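PDB 6VJ4: foldase protein PrsA 2 from Bacillus anthracis, which catalyses the cis-trans isomerisation of peptidyl-prolyl bonds, assists the folding of secreted proteins after their translocation across the membrane, and is important for secretion of protective antigen. Local coordinates for residues 116-127 against 181-192. Numbering follows the deposited sequence.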
# COMPACT_ATOMS: atom_id res chain seq x y z
N LEU A 116 36.35 4.51 22.35
CA LEU A 116 35.75 4.03 21.08
C LEU A 116 36.80 4.02 19.97
O LEU A 116 37.44 5.05 19.74
CB LEU A 116 34.58 4.93 20.71
CG LEU A 116 33.94 4.64 19.36
CD1 LEU A 116 33.38 3.23 19.32
CD2 LEU A 116 32.84 5.66 19.08
N VAL A 117 36.97 2.86 19.34
CA VAL A 117 37.92 2.73 18.19
C VAL A 117 37.22 1.98 17.06
O VAL A 117 36.24 1.30 17.29
CB VAL A 117 39.27 2.10 18.57
CG1 VAL A 117 40.06 2.96 19.54
CG2 VAL A 117 39.14 0.67 19.09
N SER A 118 37.67 2.16 15.82
CA SER A 118 36.94 1.49 14.72
C SER A 118 37.54 0.11 14.44
O SER A 118 36.82 -0.76 13.92
CB SER A 118 36.94 2.36 13.48
OG SER A 118 38.26 2.76 13.19
N ASP A 119 38.81 -0.07 14.78
CA ASP A 119 39.56 -1.30 14.45
C ASP A 119 39.53 -2.22 15.67
O ASP A 119 39.97 -1.75 16.73
CB ASP A 119 40.99 -0.93 14.06
CG ASP A 119 41.82 -2.10 13.55
OD1 ASP A 119 41.63 -2.48 12.38
OD2 ASP A 119 42.64 -2.62 14.34
N GLU A 120 39.05 -3.47 15.50
CA GLU A 120 38.94 -4.45 16.62
C GLU A 120 40.33 -4.80 17.17
O GLU A 120 40.44 -5.00 18.40
CB GLU A 120 38.23 -5.73 16.16
CG GLU A 120 38.04 -6.75 17.27
CD GLU A 120 37.44 -8.09 16.86
OE1 GLU A 120 37.05 -8.23 15.68
OE2 GLU A 120 37.35 -8.98 17.72
N ASN A 121 41.35 -4.92 16.31
CA ASN A 121 42.70 -5.22 16.85
C ASN A 121 43.16 -4.03 17.69
O ASN A 121 43.81 -4.26 18.72
CB ASN A 121 43.76 -5.50 15.77
CG ASN A 121 45.05 -6.00 16.39
OD1 ASN A 121 45.04 -7.00 17.12
ND2 ASN A 121 46.16 -5.33 16.12
N GLU A 122 42.84 -2.81 17.27
CA GLU A 122 43.24 -1.61 18.05
C GLU A 122 42.56 -1.67 19.43
O GLU A 122 43.21 -1.28 20.42
CB GLU A 122 42.88 -0.32 17.32
CG GLU A 122 43.32 0.92 18.07
CD GLU A 122 43.23 2.24 17.31
OE1 GLU A 122 43.11 2.20 16.06
OE2 GLU A 122 43.28 3.29 17.97
N ALA A 123 41.31 -2.13 19.48
CA ALA A 123 40.58 -2.25 20.77
C ALA A 123 41.25 -3.32 21.64
O ALA A 123 41.40 -3.09 22.84
CB ALA A 123 39.13 -2.56 20.55
N LYS A 124 41.67 -4.42 21.04
CA LYS A 124 42.36 -5.48 21.82
C LYS A 124 43.70 -4.95 22.34
O LYS A 124 44.04 -5.25 23.49
CB LYS A 124 42.59 -6.73 20.96
CG LYS A 124 41.34 -7.52 20.62
CD LYS A 124 41.65 -8.75 19.78
CE LYS A 124 40.41 -9.56 19.46
NZ LYS A 124 40.73 -10.71 18.58
N GLU A 125 44.40 -4.16 21.53
CA GLU A 125 45.72 -3.64 21.98
C GLU A 125 45.48 -2.60 23.08
O GLU A 125 46.28 -2.57 24.03
CB GLU A 125 46.54 -3.16 20.78
CG GLU A 125 47.03 -4.31 19.90
CD GLU A 125 47.91 -5.33 20.62
OE1 GLU A 125 47.70 -6.54 20.42
OE2 GLU A 125 48.81 -4.91 21.36
N ILE A 126 44.38 -1.84 23.00
CA ILE A 126 44.07 -0.87 24.10
C ILE A 126 43.80 -1.65 25.38
O ILE A 126 44.32 -1.25 26.43
CB ILE A 126 42.91 0.06 23.71
CG1 ILE A 126 43.44 1.13 22.75
CG2 ILE A 126 42.26 0.70 24.93
CD1 ILE A 126 42.40 1.98 22.12
N LYS A 127 43.02 -2.74 25.30
CA LYS A 127 42.71 -3.56 26.50
C LYS A 127 44.02 -4.09 27.11
O LYS A 127 44.17 -4.02 28.35
CB LYS A 127 41.79 -4.73 26.10
CG LYS A 127 41.39 -5.65 27.23
CD LYS A 127 40.73 -4.93 28.39
CE LYS A 127 39.95 -5.84 29.33
NZ LYS A 127 40.79 -6.90 29.91
N SER A 181 35.89 -3.78 30.28
CA SER A 181 35.37 -4.80 29.35
C SER A 181 36.40 -5.19 28.31
O SER A 181 37.36 -4.43 28.08
CB SER A 181 34.18 -4.28 28.62
OG SER A 181 34.56 -3.33 27.63
N ASP A 182 36.17 -6.36 27.71
CA ASP A 182 36.86 -6.70 26.45
C ASP A 182 36.18 -5.84 25.39
O ASP A 182 35.19 -5.14 25.69
CB ASP A 182 36.75 -8.21 26.19
CG ASP A 182 37.81 -8.96 26.96
OD1 ASP A 182 38.99 -8.51 26.93
OD2 ASP A 182 37.46 -9.93 27.61
N PRO A 183 36.67 -5.82 24.14
CA PRO A 183 36.05 -5.01 23.09
C PRO A 183 34.59 -5.39 22.88
O PRO A 183 34.27 -6.58 22.82
CB PRO A 183 36.88 -5.33 21.84
CG PRO A 183 38.23 -5.73 22.43
CD PRO A 183 37.86 -6.54 23.65
N VAL A 184 33.75 -4.36 22.88
CA VAL A 184 32.29 -4.49 22.69
C VAL A 184 31.93 -3.87 21.35
O VAL A 184 32.09 -2.64 21.19
CB VAL A 184 31.53 -3.80 23.83
CG1 VAL A 184 30.03 -3.87 23.61
CG2 VAL A 184 31.93 -4.38 25.18
N GLN A 185 31.40 -4.69 20.44
CA GLN A 185 31.02 -4.16 19.11
C GLN A 185 29.68 -3.46 19.21
O GLN A 185 28.77 -3.98 19.91
CB GLN A 185 30.96 -5.26 18.06
CG GLN A 185 30.83 -4.70 16.66
CD GLN A 185 30.72 -5.79 15.63
OE1 GLN A 185 30.09 -6.81 15.86
NE2 GLN A 185 31.31 -5.56 14.47
N SER A 186 29.60 -2.28 18.61
CA SER A 186 28.32 -1.55 18.50
C SER A 186 28.29 -0.93 17.11
O SER A 186 29.27 -1.00 16.38
CB SER A 186 28.16 -0.50 19.58
OG SER A 186 28.79 0.70 19.17
N PRO A 187 27.15 -0.34 16.68
CA PRO A 187 27.10 0.30 15.37
C PRO A 187 28.13 1.43 15.24
O PRO A 187 28.45 1.80 14.14
CB PRO A 187 25.65 0.83 15.28
CG PRO A 187 24.88 -0.03 16.26
CD PRO A 187 25.86 -0.32 17.38
N ASN A 188 28.63 1.93 16.37
CA ASN A 188 29.60 3.06 16.42
C ASN A 188 31.05 2.55 16.28
O ASN A 188 31.94 3.36 15.95
CB ASN A 188 29.41 3.84 17.72
CG ASN A 188 27.97 4.30 17.92
OD1 ASN A 188 27.43 4.20 19.02
ND2 ASN A 188 27.35 4.76 16.85
N GLY A 189 31.28 1.26 16.50
CA GLY A 189 32.65 0.70 16.39
C GLY A 189 32.91 -0.27 17.54
O GLY A 189 31.99 -1.02 17.87
N TYR A 190 34.10 -0.23 18.13
CA TYR A 190 34.40 -1.13 19.27
C TYR A 190 34.67 -0.29 20.50
O TYR A 190 35.49 0.66 20.42
CB TYR A 190 35.61 -2.03 18.99
CG TYR A 190 35.35 -3.05 17.93
CD1 TYR A 190 34.79 -4.28 18.25
CD2 TYR A 190 35.62 -2.77 16.60
CE1 TYR A 190 34.52 -5.22 17.26
CE2 TYR A 190 35.36 -3.69 15.61
CZ TYR A 190 34.80 -4.91 15.94
OH TYR A 190 34.54 -5.82 14.95
N HIS A 191 34.07 -0.68 21.62
CA HIS A 191 34.21 0.08 22.87
C HIS A 191 34.98 -0.72 23.90
O HIS A 191 34.80 -1.95 23.97
CB HIS A 191 32.86 0.38 23.55
CG HIS A 191 31.85 1.05 22.69
ND1 HIS A 191 31.60 2.41 22.79
CD2 HIS A 191 31.03 0.57 21.73
CE1 HIS A 191 30.67 2.74 21.92
NE2 HIS A 191 30.30 1.63 21.25
N ILE A 192 35.87 -0.03 24.61
CA ILE A 192 36.42 -0.59 25.86
C ILE A 192 35.70 0.21 26.94
O ILE A 192 35.78 1.46 26.93
CB ILE A 192 37.94 -0.48 25.94
CG1 ILE A 192 38.60 -1.29 24.82
CG2 ILE A 192 38.41 -0.94 27.30
CD1 ILE A 192 38.31 -2.78 24.87
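Neighbouring antiparallel strands of the PpiC-type rotamase sheet meet where Val117 and Tyr190 form a hydrogen-bonded pair. Val117 N reaches Tyr190 O at 2.9 Å, nearly straight at 172°. Tyr190 N returns to Val117 O at 2.8 Å, just as straight. On the sheet face carrying Leu116 and His191, Leu116 CD1 lies 3.9 Å from the centroid of the His191 imidazole, over its face, a CH-pi contact. The ring is held at both nitrogens: NE2 shares a 2.7 Å hydrogen bond with Ser186 OG, which lies in the ring plane, and ND1 hydrogen-bonds to His114 ND1. As is usual for parvulin-type domains, a helix packs on the opposite face of the sheet; here helix 120-127 runs almost parallel (7°) to strand 189-192, their axes 8.4 Å apart. Glu120 CB sits over the Tyr190 ring, 3.7 Å from its centroid, while Ser118 O comes to the ring edge in plane. With CG anti to the backbone N (chi1 -178°), the extended Glu120 chain continues across the phenol, crossing it obliquely. Ala123 CB packs against Pro183 CG at 3.8 Å and also meets Tyr190 CB. Lys127 NZ is salt-bridged to Asp131; its ion pair with Asp182 OD1 across the contact is long, at 3.8 Å.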